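Local atomic coordinates of benzoylformate decarboxylase (Mycobacterium smegmatis, PDB entry 4Q9D), a protein that is a thiamine pyrophosphate-family enzyme with two cofactor-binding-type domains flanking a central Rossmann-like domain and a magnesium ion bound in the model. Residues Leu14-Gly19 with Pro39-Tyr44; Pro67-Leu72 with Pro94-Ala99; Ala140-Ala145 with Leu159-Asp164; Val45-Glu50 with Ile444-Gln449. One frame throughout, in Å; residues are numbered along the deposited sequence.

How the interactions relate
All four contacts involve the first parallel sheet of the chain or the helices beside it. Interaction 2 is its core, two neighbouring strands zipped by backbone hydrogen bonds; interaction 3 lays helix 138-150 on the next strand by purely apolar contact and is also buried. Interaction 1 lies toward the surface, where helix 7-18 is tied by a salt bridge to the loop leading into strand 43-46. That strand also serves interaction 4, which reaches almost 400 residues ahead to bring the C-terminal domain against the N-terminal one, using tryptophan packing and a threonine hydroxyl. Leu15 of interaction 1 links three contacts, touching Leu69 of interaction 2 and Phe142 of interaction 3.

Interaction 1: residues Leu14-Gly19 with Pro39-Tyr44; sequences LLRKLG and PEDFTY
Arg16, in the last turn of helix 7-18, grips Asp41 side-on, one nitrogen to each carboxylate oxygen. Arg16 NE gives its hydrogen to OD2 of Asp41 at 2.6 Å, almost straight at 174°, and Arg16 NH2 reaches Asp41 OD1 at 3.1 Å on the syn lone pair. The arginine chain starts out extended (chi1 -177°) and bends at chi3, which brings both nitrogens to the carboxylate. The guanidinium and carboxylate planes are only 18° apart, so both bonds lie close to the plane of the arginine. NH1 is taken too, by a salt bridge to Asp13, one helix turn back. Pro39 CB rests at the guanidinium edge, 3.6 Å from Arg16 NH2, while Phe42 CE2 lies against one face, 3.8 Å from the same nitrogen. The edge of the phenyl ring then meets the helix: Phe42 CZ is 3.7 Å from Arg16 N and 3.8 Å from Leu15 CB. On the loop side, Phe42 N bonds to Pro39 O, closing the type I turn that presents Asp41. With two carboxylates sharing it, the arginine charge is probably well balanced, and the paired bonds to Asp41 together with the Asp13 bridge hold the orientation of its flat group at a partly exposed border.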
loop_
_atom_site.group_PDB
_atom_site.type_symbol
_atom_site.label_atom_id
_atom_site.label_comp_id
_atom_site.label_asym_id
_atom_site.label_seq_id
_atom_site.Cartn_x
_atom_site.Cartn_y
_atom_site.Cartn_z
ATOM N N LEU B 14 27.693 5.138 14.639
ATOM C CA LEU B 14 26.961 3.889 14.839
ATOM C C LEU B 14 27.258 2.918 13.696
ATOM O O LEU B 14 27.513 1.738 13.925
ATOM C CB LEU B 14 25.444 4.138 14.917
ATOM C CG LEU B 14 24.560 2.890 14.861
ATOM C CD1 LEU B 14 24.784 2.041 16.119
ATOM C CD2 LEU B 14 23.107 3.327 14.775
ATOM N N LEU B 15 27.211 3.428 12.468
ATOM C CA LEU B 15 27.474 2.608 11.290
ATOM C C LEU B 15 28.842 1.923 11.431
ATOM O O LEU B 15 28.977 0.726 11.169
ATOM C CB LEU B 15 27.423 3.491 10.010
ATOM C CG LEU B 15 26.043 4.044 9.609
ATOM C CD1 LEU B 15 26.162 4.876 8.353
ATOM C CD2 LEU B 15 25.012 2.877 9.406
ATOM N N ARG B 16 29.855 2.677 11.857
ATOM C CA ARG B 16 31.193 2.089 12.067
ATOM C C ARG B 16 31.134 0.940 13.073
ATOM O O ARG B 16 31.675 -0.133 12.809
ATOM C CB ARG B 16 32.215 3.159 12.526
ATOM C CG ARG B 16 33.663 2.663 12.696
ATOM C CD ARG B 16 34.591 3.799 13.226
ATOM N NE ARG B 16 34.715 4.867 12.238
ATOM C CZ ARG B 16 34.142 6.060 12.335
ATOM N NH1 ARG B 16 33.414 6.374 13.413
ATOM N NH2 ARG B 16 34.317 6.948 11.360
ATOM N N LYS B 17 30.496 1.160 14.227
ATOM C CA LYS B 17 30.368 0.088 15.235
ATOM C C LYS B 17 29.647 -1.145 14.704
ATOM O O LYS B 17 29.975 -2.257 15.090
ATOM C CB LYS B 17 29.646 0.589 16.487
ATOM C CG LYS B 17 30.433 1.695 17.238
ATOM C CD LYS B 17 29.636 2.257 18.418
ATOM C CE LYS B 17 30.307 3.500 19.002
ATOM N NZ LYS B 17 29.418 4.176 19.986
ATOM N N LEU B 18 28.678 -0.942 13.809
ATOM C CA LEU B 18 27.905 -2.044 13.235
ATOM C C LEU B 18 28.667 -2.750 12.117
ATOM O O LEU B 18 28.267 -3.830 11.675
ATOM C CB LEU B 18 26.562 -1.527 12.679
ATOM C CG LEU B 18 25.609 -0.990 13.743
ATOM C CD1 LEU B 18 24.281 -0.587 13.130
ATOM C CD2 LEU B 18 25.393 -2.070 14.787
ATOM N N GLY B 19 29.750 -2.135 11.645
ATOM C CA GLY B 19 30.518 -2.704 10.545
ATOM C C GLY B 19 30.036 -2.258 9.177
ATOM O O GLY B 19 30.534 -2.730 8.142
ATOM N N PRO B 39 33.354 9.862 6.299
ATOM C CA PRO B 39 34.538 9.504 7.099
ATOM C C PRO B 39 35.630 8.828 6.288
ATOM O O PRO B 39 35.365 8.086 5.330
ATOM C CB PRO B 39 33.984 8.525 8.132
ATOM C CG PRO B 39 32.532 8.881 8.249
ATOM C CD PRO B 39 32.137 9.214 6.825
ATOM N N GLU B 40 36.864 9.113 6.678
ATOM C CA GLU B 40 38.049 8.658 5.955
ATOM C C GLU B 40 38.205 7.127 5.947
ATOM O O GLU B 40 38.734 6.552 4.999
ATOM C CB GLU B 40 39.305 9.317 6.556
ATOM C CG GLU B 40 40.561 9.084 5.742
ATOM C CD GLU B 40 40.436 9.649 4.336
ATOM O OE1 GLU B 40 39.679 10.634 4.157
ATOM O OE2 GLU B 40 41.084 9.103 3.413
ATOM N N ASP B 41 37.738 6.468 6.998
ATOM C CA ASP B 41 37.865 5.017 7.080
ATOM C C ASP B 41 36.662 4.287 6.430
ATOM O O ASP B 41 36.576 3.063 6.482
ATOM C CB ASP B 41 37.981 4.608 8.549
ATOM C CG ASP B 41 36.768 5.061 9.369
ATOM O OD1 ASP B 41 36.299 6.191 9.154
ATOM O OD2 ASP B 41 36.275 4.296 10.219
ATOM N N PHE B 42 35.722 5.035 5.858
ATOM C CA PHE B 42 34.591 4.415 5.148
ATOM C C PHE B 42 34.942 4.328 3.671
ATOM O O PHE B 42 35.779 5.082 3.203
ATOM C CB PHE B 42 33.321 5.258 5.280
ATOM C CG PHE B 42 32.495 4.958 6.510
ATOM C CD1 PHE B 42 31.147 4.623 6.388
ATOM C CD2 PHE B 42 33.049 5.045 7.772
ATOM C CE1 PHE B 42 30.367 4.371 7.515
ATOM C CE2 PHE B 42 32.298 4.789 8.908
ATOM C CZ PHE B 42 30.934 4.448 8.787
ATOM N N THR B 43 34.254 3.458 2.934
ATOM C CA THR B 43 34.483 3.318 1.506
ATOM C C THR B 43 33.192 3.552 0.706
ATOM O O THR B 43 32.153 2.979 1.010
ATOM C CB THR B 43 35.030 1.917 1.178
ATOM O OG1 THR B 43 36.230 1.711 1.932
ATOM C CG2 THR B 43 35.333 1.782 -0.328
ATOM N N TYR B 44 33.268 4.409 -0.303
ATOM C CA TYR B 44 32.138 4.655 -1.157
ATOM C C TYR B 44 32.389 3.925 -2.462
ATOM O O TYR B 44 33.407 4.131 -3.081
ATOM C CB TYR B 44 32.009 6.139 -1.459
ATOM C CG TYR B 44 30.718 6.427 -2.174
ATOM C CD1 TYR B 44 29.536 6.595 -1.462
ATOM C CD2 TYR B 44 30.662 6.477 -3.560
ATOM C CE1 TYR B 44 28.334 6.850 -2.104
ATOM C CE2 TYR B 44 29.467 6.712 -4.215
ATOM C CZ TYR B 44 28.296 6.911 -3.471
ATOM O OH TYR B 44 27.080 7.170 -4.092
#

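Interaction 2: residues Pro67-Leu72 with Pro94-Ala99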
loop_
_atom_site.group_PDB
_atom_site.type_symbol
_atom_site.label_atom_id
_atom_site.label_comp_id
_atom_site.label_asym_id
_atom_site.label_seq_id
_atom_site.Cartn_x
_atom_site.Cartn_y
_atom_site.Cartn_z
ATOM N N PRO B 67 25.798 -7.468 6.367
ATOM C CA PRO B 67 24.879 -6.517 5.717
ATOM C C PRO B 67 25.650 -5.438 4.986
ATOM O O PRO B 67 26.822 -5.225 5.271
ATOM C CB PRO B 67 24.066 -5.939 6.892
ATOM C CG PRO B 67 24.947 -6.107 8.093
ATOM C CD PRO B 67 25.776 -7.369 7.836
ATOM N N ALA B 68 25.013 -4.796 4.021
ATOM C CA ALA B 68 25.656 -3.713 3.261
ATOM C C ALA B 68 24.672 -2.564 3.093
ATOM O O ALA B 68 23.457 -2.769 3.080
ATOM C CB ALA B 68 26.101 -4.191 1.888
ATOM N N LEU B 69 25.222 -1.372 2.922
ATOM C CA LEU B 69 24.458 -0.149 2.888
ATOM C C LEU B 69 24.416 0.373 1.460
ATOM O O LEU B 69 25.415 0.404 0.772
ATOM C CB LEU B 69 25.149 0.847 3.815
ATOM C CG LEU B 69 24.608 2.204 4.177
ATOM C CD1 LEU B 69 23.198 2.099 4.730
ATOM C CD2 LEU B 69 25.582 2.762 5.229
ATOM N N VAL B 70 23.236 0.749 1.007
ATOM C CA VAL B 70 23.082 1.286 -0.321
ATOM C C VAL B 70 22.515 2.699 -0.173
ATOM O O VAL B 70 21.714 2.950 0.741
ATOM C CB VAL B 70 22.139 0.385 -1.113
ATOM C CG1 VAL B 70 21.941 0.922 -2.508
ATOM C CG2 VAL B 70 22.726 -1.054 -1.165
ATOM N N ASN B 71 22.940 3.630 -1.030
ATOM C CA ASN B 71 22.409 4.997 -0.952
ATOM C C ASN B 71 21.975 5.470 -2.310
ATOM O O ASN B 71 22.779 5.486 -3.233
ATOM C CB ASN B 71 23.445 5.957 -0.314
ATOM C CG ASN B 71 22.900 7.376 -0.121
ATOM O OD1 ASN B 71 23.475 8.329 -0.642
ATOM N ND2 ASN B 71 21.788 7.515 0.631
ATOM N N LEU B 72 20.696 5.840 -2.429
ATOM C CA LEU B 72 20.078 6.085 -3.734
ATOM C C LEU B 72 19.462 7.483 -3.779
ATOM O O LEU B 72 19.088 8.046 -2.749
ATOM C CB LEU B 72 18.958 5.033 -4.000
ATOM C CG LEU B 72 19.366 3.559 -3.883
ATOM C CD1 LEU B 72 18.193 2.576 -4.159
ATOM C CD2 LEU B 72 20.484 3.269 -4.837
ATOM N N PRO B 94 20.659 -9.228 3.515
ATOM C CA PRO B 94 20.459 -8.103 4.448
ATOM C C PRO B 94 21.020 -6.788 3.915
ATOM O O PRO B 94 22.141 -6.436 4.235
ATOM C CB PRO B 94 21.216 -8.543 5.725
ATOM C CG PRO B 94 22.337 -9.414 5.210
ATOM C CD PRO B 94 21.727 -10.142 3.962
ATOM N N LEU B 95 20.249 -6.072 3.105
ATOM C CA LEU B 95 20.699 -4.785 2.607
ATOM C C LEU B 95 19.939 -3.671 3.297
ATOM O O LEU B 95 18.718 -3.746 3.426
ATOM C CB LEU B 95 20.483 -4.664 1.097
ATOM C CG LEU B 95 21.248 -5.685 0.236
ATOM C CD1 LEU B 95 20.977 -5.442 -1.226
ATOM C CD2 LEU B 95 22.756 -5.580 0.511
ATOM N N ILE B 96 20.651 -2.624 3.695
ATOM C CA ILE B 96 19.990 -1.410 4.177
ATOM C C ILE B 96 19.985 -0.397 3.041
ATOM O O ILE B 96 21.027 0.159 2.662
ATOM C CB ILE B 96 20.691 -0.859 5.425
ATOM C CG1 ILE B 96 20.641 -1.928 6.523
ATOM C CG2 ILE B 96 20.054 0.488 5.881
ATOM C CD1 ILE B 96 21.462 -1.574 7.719
ATOM N N ILE B 97 18.807 -0.193 2.460
ATOM C CA ILE B 97 18.691 0.705 1.323
ATOM C C ILE B 97 18.247 2.074 1.863
ATOM O O ILE B 97 17.231 2.167 2.549
ATOM C CB ILE B 97 17.638 0.207 0.285
ATOM C CG1 ILE B 97 17.736 -1.317 0.020
ATOM C CG2 ILE B 97 17.738 1.038 -1.006
ATOM C CD1 ILE B 97 18.987 -1.695 -0.715
ATOM N N THR B 98 19.004 3.124 1.572
ATOM C CA THR B 98 18.602 4.480 1.967
ATOM C C THR B 98 18.498 5.330 0.739
ATOM O O THR B 98 19.171 5.072 -0.272
ATOM C CB THR B 98 19.597 5.144 2.951
ATOM O OG1 THR B 98 20.836 5.409 2.294
ATOM C CG2 THR B 98 19.831 4.223 4.145
ATOM N N ALA B 99 17.626 6.327 0.827
ATOM C CA ALA B 99 17.482 7.321 -0.198
ATOM C C ALA B 99 17.364 8.689 0.482
ATOM O O ALA B 99 16.779 8.809 1.546
ATOM C CB ALA B 99 16.212 7.059 -1.013
#
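Ile97 reaches toward strand 68-72 with both of its branches, on the face formed by Ala68, Val70 and Leu72 with Leu95 and Ile97. Ile97 CD1 lies 3.8 Å from Val70 CB, and Ile97 CG2 presses on Leu72 CD1 at 3.5 Å, so the isoleucine fills the gap between two successive side chains. Val70 and Ile97 run side by side and point the same way. Farther back, the small Ala68 makes a shallow hollow into which Leu95 leans, Leu95 CD2 being 3.9 Å from Ala68 CB. On the other face, that of Leu69, Asn71, Ile96 and Thr98, the bump comes from the opposite strand: Leu69, with CG anti to the backbone N (chi1 -174°), swings CD1 over the neighbouring strand, where it lodges between Ile96 CG2 at 3.7 Å and Thr98 CG2. Beside it Asn71 ND2 bonds across to Thr98 OG1 at 2.8 Å, the hydroxyl close to the amide plane.

Beneath these side chains the strands run parallel, in strict register from Ala68 with Leu95 to Leu72 with Ala99. Ile96 N bonds to Ala68 O, Val70 N to Ile96 O at 2.8 Å, Thr98 N to Val70 O, and Leu72 N to Thr98 O; the bond of Ala68 N to Pro94 O is weak.

These are adjacent parallel strands in the middle of the N-terminal domain's sheet, joined through helices 74-80 and 82-90. Strand 22-25 flanks 68-72 and strand 157-162 flanks 95-101. Helix 50-64 packs on Val70, Leu95 and Ile97; helix 138-150 meets Thr98 with Phe142, both prolines with Met150, and Pro67 also with Tyr146.

Interaction 3: residues Ala140-Ala145 with Leu159-Asp164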
loop_
_atom_site.group_PDB
_atom_site.type_symbol
_atom_site.label_atom_id
_atom_site.label_comp_id
_atom_site.label_asym_id
_atom_site.label_seq_id
_atom_site.Cartn_x
_atom_site.Cartn_y
_atom_site.Cartn_z
ATOM N N ALA B 140 18.636 6.015 15.681
ATOM C CA ALA B 140 17.896 4.820 16.118
ATOM C C ALA B 140 17.231 4.102 14.926
ATOM O O ALA B 140 17.059 2.890 14.967
ATOM C CB ALA B 140 16.833 5.177 17.173
ATOM N N ALA B 141 16.848 4.846 13.886
ATOM C CA ALA B 141 16.195 4.239 12.703
ATOM C C ALA B 141 17.175 3.350 11.932
ATOM O O ALA B 141 16.825 2.255 11.463
ATOM C CB ALA B 141 15.636 5.298 11.791
ATOM N N PHE B 142 18.423 3.797 11.838
ATOM C CA PHE B 142 19.477 2.940 11.280
ATOM C C PHE B 142 19.693 1.678 12.110
ATOM O O PHE B 142 19.854 0.577 11.556
ATOM C CB PHE B 142 20.782 3.721 11.076
ATOM C CG PHE B 142 20.834 4.475 9.766
ATOM C CD1 PHE B 142 20.342 5.778 9.669
ATOM C CD2 PHE B 142 21.388 3.893 8.645
ATOM C CE1 PHE B 142 20.412 6.475 8.476
ATOM C CE2 PHE B 142 21.446 4.599 7.421
ATOM C CZ PHE B 142 20.949 5.886 7.346
ATOM N N MET B 143 19.679 1.802 13.435
ATOM C CA MET B 143 19.898 0.616 14.274
ATOM C C MET B 143 18.760 -0.356 14.030
ATOM O O MET B 143 18.940 -1.567 13.943
ATOM C CB MET B 143 19.950 0.995 15.770
ATOM C CG MET B 143 20.239 -0.220 16.668
ATOM S SD MET B 143 21.926 -0.835 16.403
ATOM C CE MET B 143 21.580 -2.417 15.619
ATOM N N GLN B 144 17.559 0.205 13.939
ATOM C CA GLN B 144 16.376 -0.584 13.704
ATOM C C GLN B 144 16.429 -1.232 12.300
ATOM O O GLN B 144 16.049 -2.424 12.124
ATOM C CB GLN B 144 15.141 0.328 13.900
ATOM C CG GLN B 144 13.826 -0.350 13.783
ATOM C CD GLN B 144 12.639 0.523 14.275
ATOM O OE1 GLN B 144 11.550 0.374 13.767
ATOM N NE2 GLN B 144 12.842 1.347 15.319
ATOM N N ALA B 145 16.915 -0.477 11.307
ATOM C CA ALA B 145 16.999 -1.029 9.953
ATOM C C ALA B 145 17.884 -2.276 9.974
ATOM O O ALA B 145 17.531 -3.312 9.394
ATOM C CB ALA B 145 17.534 -0.013 8.950
ATOM N N LEU B 159 14.992 2.964 4.104
ATOM C CA LEU B 159 14.926 4.140 4.977
ATOM C C LEU B 159 15.030 5.368 4.126
ATOM O O LEU B 159 15.983 5.512 3.363
ATOM C CB LEU B 159 16.125 4.162 5.919
ATOM C CG LEU B 159 16.010 3.669 7.349
ATOM C CD1 LEU B 159 17.366 3.914 8.016
ATOM C CD2 LEU B 159 14.921 4.455 8.085
ATOM N N SER B 160 14.065 6.263 4.272
ATOM C CA SER B 160 14.033 7.517 3.537
ATOM C C SER B 160 14.408 8.627 4.528
ATOM O O SER B 160 13.785 8.717 5.594
ATOM C CB SER B 160 12.615 7.775 3.069
ATOM O OG SER B 160 12.587 8.956 2.286
ATOM N N ILE B 161 15.398 9.458 4.196
ATOM C CA ILE B 161 15.876 10.483 5.152
ATOM C C ILE B 161 15.854 11.897 4.556
ATOM O O ILE B 161 16.673 12.238 3.684
ATOM C CB ILE B 161 17.316 10.208 5.661
ATOM C CG1 ILE B 161 17.521 8.716 6.048
ATOM C CG2 ILE B 161 17.680 11.179 6.813
ATOM C CD1 ILE B 161 16.665 8.317 7.232
ATOM N N PRO B 162 14.920 12.731 5.025
ATOM C CA PRO B 162 14.877 14.153 4.621
ATOM C C PRO B 162 16.270 14.815 4.747
ATOM O O PRO B 162 16.967 14.646 5.743
ATOM C CB PRO B 162 13.877 14.769 5.601
ATOM C CG PRO B 162 12.916 13.608 5.923
ATOM C CD PRO B 162 13.867 12.384 5.998
ATOM N N LEU B 163 16.694 15.527 3.713
ATOM C CA LEU B 163 18.085 15.973 3.646
ATOM C C LEU B 163 18.483 16.927 4.788
ATOM O O LEU B 163 19.665 17.079 5.087
ATOM C CB LEU B 163 18.371 16.596 2.274
ATOM C CG LEU B 163 17.607 17.882 1.902
ATOM C CD1 LEU B 163 18.359 19.167 2.411
ATOM C CD2 LEU B 163 17.462 17.929 0.408
ATOM N N ASP B 164 17.507 17.544 5.445
ATOM C CA ASP B 164 17.825 18.538 6.469
ATOM C C ASP B 164 18.085 17.864 7.792
ATOM O O ASP B 164 18.550 18.509 8.721
ATOM C CB ASP B 164 16.732 19.637 6.585
ATOM C CG ASP B 164 15.332 19.062 6.786
ATOM O OD1 ASP B 164 14.982 18.087 6.092
ATOM O OD2 ASP B 164 14.573 19.578 7.625
#
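Helix 140-145 runs back along strand 159-162 nearly antiparallel, at 168°, with the axes 10.2 Å apart and Ala145 and Leu159 making the closest CA pair at 7.5 Å. That spacing is bridged mainly by one side chain, Leu159. Leu159 CD1 stands almost exactly over the middle of the Phe142 ring, 3.8 Å from the centroid and 7° off the ring normal, a CH-pi contact in which all six ring carbons are at similar range. Leu159 CD1 also touches Ala145 CB at 4.0 Å and the carbonyl oxygen of Ala141, while the other branch, Leu159 CD2, meets Ala141 CB at 3.9 Å. Leu159 is thus a knob in a notch floored by two alanines one helix turn apart and walled by the phenyl face; at chi1 -99°, well off a staggered value, one branch faces the ring and the other Ala141. Ile161, two residues on and on the same side of the strand, adds a looser touch, Ile161 CD1 lying 4.4 Å from Phe142 CE1. No hydrogen bond crosses the contact.

Together these elements belong to a beta-alpha-beta unit that begins with strand 128-130, whose Tyr130 touches Leu159 and whose Trp128 touches Ala145. Phe142 also touches Thr98 of strand 95-101. Helix 138-150 lies beside helix 7-18 on the same face of the sheet, Phe142 meeting Thr11 and, on its side away from Leu159, Leu15, with Met143 meeting Leu14 and Leu18.

Interaction 4: residues Val45-Glu50 with Ile444-Gln449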
loop_
_atom_site.group_PDB
_atom_site.type_symbol
_atom_site.label_atom_id
_atom_site.label_comp_id
_atom_site.label_asym_id
_atom_site.label_seq_id
_atom_site.Cartn_x
_atom_site.Cartn_y
_atom_site.Cartn_z
ATOM N N VAL B 45 31.474 3.052 -2.866
ATOM C CA VAL B 45 31.624 2.354 -4.142
ATOM C C VAL B 45 30.638 2.922 -5.136
ATOM O O VAL B 45 29.441 2.712 -5.008
ATOM C CB VAL B 45 31.426 0.812 -4.001
ATOM C CG1 VAL B 45 31.604 0.127 -5.371
ATOM C CG2 VAL B 45 32.423 0.240 -2.964
ATOM N N LEU B 46 31.146 3.645 -6.126
ATOM C CA LEU B 46 30.315 4.267 -7.141
ATOM C C LEU B 46 29.977 3.330 -8.309
ATOM O O LEU B 46 30.883 2.707 -8.895
ATOM C CB LEU B 46 31.040 5.498 -7.703
ATOM C CG LEU B 46 30.338 6.172 -8.890
ATOM C CD1 LEU B 46 29.044 6.846 -8.470
ATOM C CD2 LEU B 46 31.280 7.153 -9.620
ATOM N N SER B 47 28.684 3.256 -8.631
ATOM C CA SER B 47 28.159 2.605 -9.834
ATOM C C SER B 47 27.543 3.665 -10.692
ATOM O O SER B 47 26.933 4.599 -10.158
ATOM C CB SER B 47 27.003 1.636 -9.488
ATOM O OG SER B 47 27.494 0.477 -8.873
ATOM N N LEU B 48 27.609 3.468 -12.010
ATOM C CA LEU B 48 27.028 4.395 -12.973
ATOM C C LEU B 48 25.495 4.375 -13.074
ATOM O O LEU B 48 24.919 5.275 -13.684
ATOM C CB LEU B 48 27.650 4.180 -14.362
ATOM C CG LEU B 48 29.182 4.432 -14.353
ATOM C CD1 LEU B 48 29.827 4.132 -15.702
ATOM C CD2 LEU B 48 29.486 5.855 -13.935
ATOM N N GLN B 49 24.843 3.348 -12.528
ATOM C CA GLN B 49 23.373 3.284 -12.529
ATOM C C GLN B 49 22.930 2.485 -11.320
ATOM O O GLN B 49 23.642 1.568 -10.886
ATOM C CB GLN B 49 22.821 2.660 -13.826
ATOM C CG GLN B 49 21.361 3.116 -14.200
ATOM C CD GLN B 49 20.276 2.062 -13.880
ATOM O OE1 GLN B 49 20.563 1.018 -13.283
ATOM N NE2 GLN B 49 19.031 2.334 -14.298
ATOM N N GLU B 50 21.759 2.828 -10.779
ATOM C CA GLU B 50 21.314 2.294 -9.495
ATOM C C GLU B 50 20.992 0.803 -9.498
ATOM O O GLU B 50 21.158 0.148 -8.466
ATOM C CB GLU B 50 20.126 3.095 -8.950
ATOM C CG GLU B 50 20.504 4.478 -8.515
ATOM C CD GLU B 50 20.397 5.524 -9.640
ATOM O OE1 GLU B 50 20.166 5.152 -10.826
ATOM O OE2 GLU B 50 20.522 6.733 -9.304
ATOM N N ILE B 444 30.673 -2.819 -15.267
ATOM C CA ILE B 444 32.056 -3.239 -15.505
ATOM C C ILE B 444 33.050 -2.068 -15.316
ATOM O O ILE B 444 34.233 -2.276 -15.062
ATOM C CB ILE B 444 32.246 -3.926 -16.876
ATOM C CG1 ILE B 444 32.063 -2.944 -18.015
ATOM C CG2 ILE B 444 31.265 -5.095 -17.037
ATOM C CD1 ILE B 444 32.088 -3.655 -19.391
ATOM N N TRP B 445 32.539 -0.842 -15.382
ATOM C CA TRP B 445 33.355 0.354 -15.147
ATOM C C TRP B 445 33.849 0.336 -13.716
ATOM O O TRP B 445 35.002 0.661 -13.447
ATOM C CB TRP B 445 32.536 1.633 -15.411
ATOM C CG TRP B 445 33.285 2.899 -15.152
ATOM C CD1 TRP B 445 34.186 3.504 -15.987
ATOM C CD2 TRP B 445 33.183 3.740 -13.991
ATOM N NE1 TRP B 445 34.659 4.657 -15.409
ATOM C CE2 TRP B 445 34.065 4.833 -14.190
ATOM C CE3 TRP B 445 32.451 3.668 -12.793
ATOM C CZ2 TRP B 445 34.238 5.857 -13.234
ATOM C CZ3 TRP B 445 32.608 4.703 -11.840
ATOM C CH2 TRP B 445 33.495 5.774 -12.076
ATOM N N THR B 446 32.966 -0.026 -12.790
ATOM C CA THR B 446 33.354 -0.142 -11.385
ATOM C C THR B 446 34.408 -1.242 -11.200
ATOM O O THR B 446 35.339 -1.088 -10.409
ATOM C CB THR B 446 32.115 -0.429 -10.498
ATOM O OG1 THR B 446 31.148 0.600 -10.692
ATOM C CG2 THR B 446 32.485 -0.490 -9.006
ATOM N N ALA B 447 34.266 -2.353 -11.929
ATOM C CA ALA B 447 35.280 -3.418 -11.871
ATOM C C ALA B 447 36.656 -2.861 -12.311
ATOM O O ALA B 447 37.680 -3.119 -11.680
ATOM C CB ALA B 447 34.862 -4.620 -12.781
ATOM N N ALA B 448 36.669 -2.084 -13.390
ATOM C CA ALA B 448 37.933 -1.547 -13.887
ATOM C C ALA B 448 38.481 -0.507 -12.924
ATOM O O ALA B 448 39.664 -0.543 -12.601
ATOM C CB ALA B 448 37.780 -0.969 -15.273
ATOM N N GLN B 449 37.617 0.381 -12.422
ATOM C CA GLN B 449 38.032 1.386 -11.434
ATOM C C GLN B 449 38.672 0.782 -10.185
ATOM O O GLN B 449 39.574 1.379 -9.610
ATOM C CB GLN B 449 36.833 2.280 -11.031
ATOM C CG GLN B 449 36.382 3.212 -12.162
ATOM C CD GLN B 449 37.499 4.193 -12.544
ATOM O OE1 GLN B 449 37.928 4.979 -11.723
ATOM N NE2 GLN B 449 37.965 4.130 -13.781
HETATM O O HOH W 1 29.250 1.171 -12.720
#
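Trp445 lies against Leu46 and Leu48, and its atoms can be followed outward from the helix. CG stands anti to the backbone N (chi1 178°), which sends the indole toward segment 45-50. At the root, Trp445 CB touches Leu48 CD1 at 3.7 Å, and Trp445 CG and CD2 lie under that same Leu48 CD1. Further along, Trp445 CE3 meets Leu48 CG at 3.7 Å, and Leu48 CD2 sits over the six-membered ring, 4.1 Å from its centroid, as a CH-pi contact. At the far rim, Trp445 CZ3 and CH2 both meet Leu46 CD2, each at 3.6 Å, and here the methyl comes at the ring edge. The face away from Leu48 is backed by Gln449 CG of the same helix, and NE1 gives its hydrogen to Pro485 O of the second subunit. Next door, Thr446 OG1 donates to Leu46 O at 2.8 Å, in the carbonyl plane and on a lone pair. A water donates to Thr446 OG1 at 2.8 Å and accepts from Leu48 N at 2.9 Å. Leu46 O at the strand end and Leu48 N in the loop after it are thereby satisfied within an otherwise apolar join, where the N-terminal and C-terminal domains meet; the indole NH extends that join to another subunit.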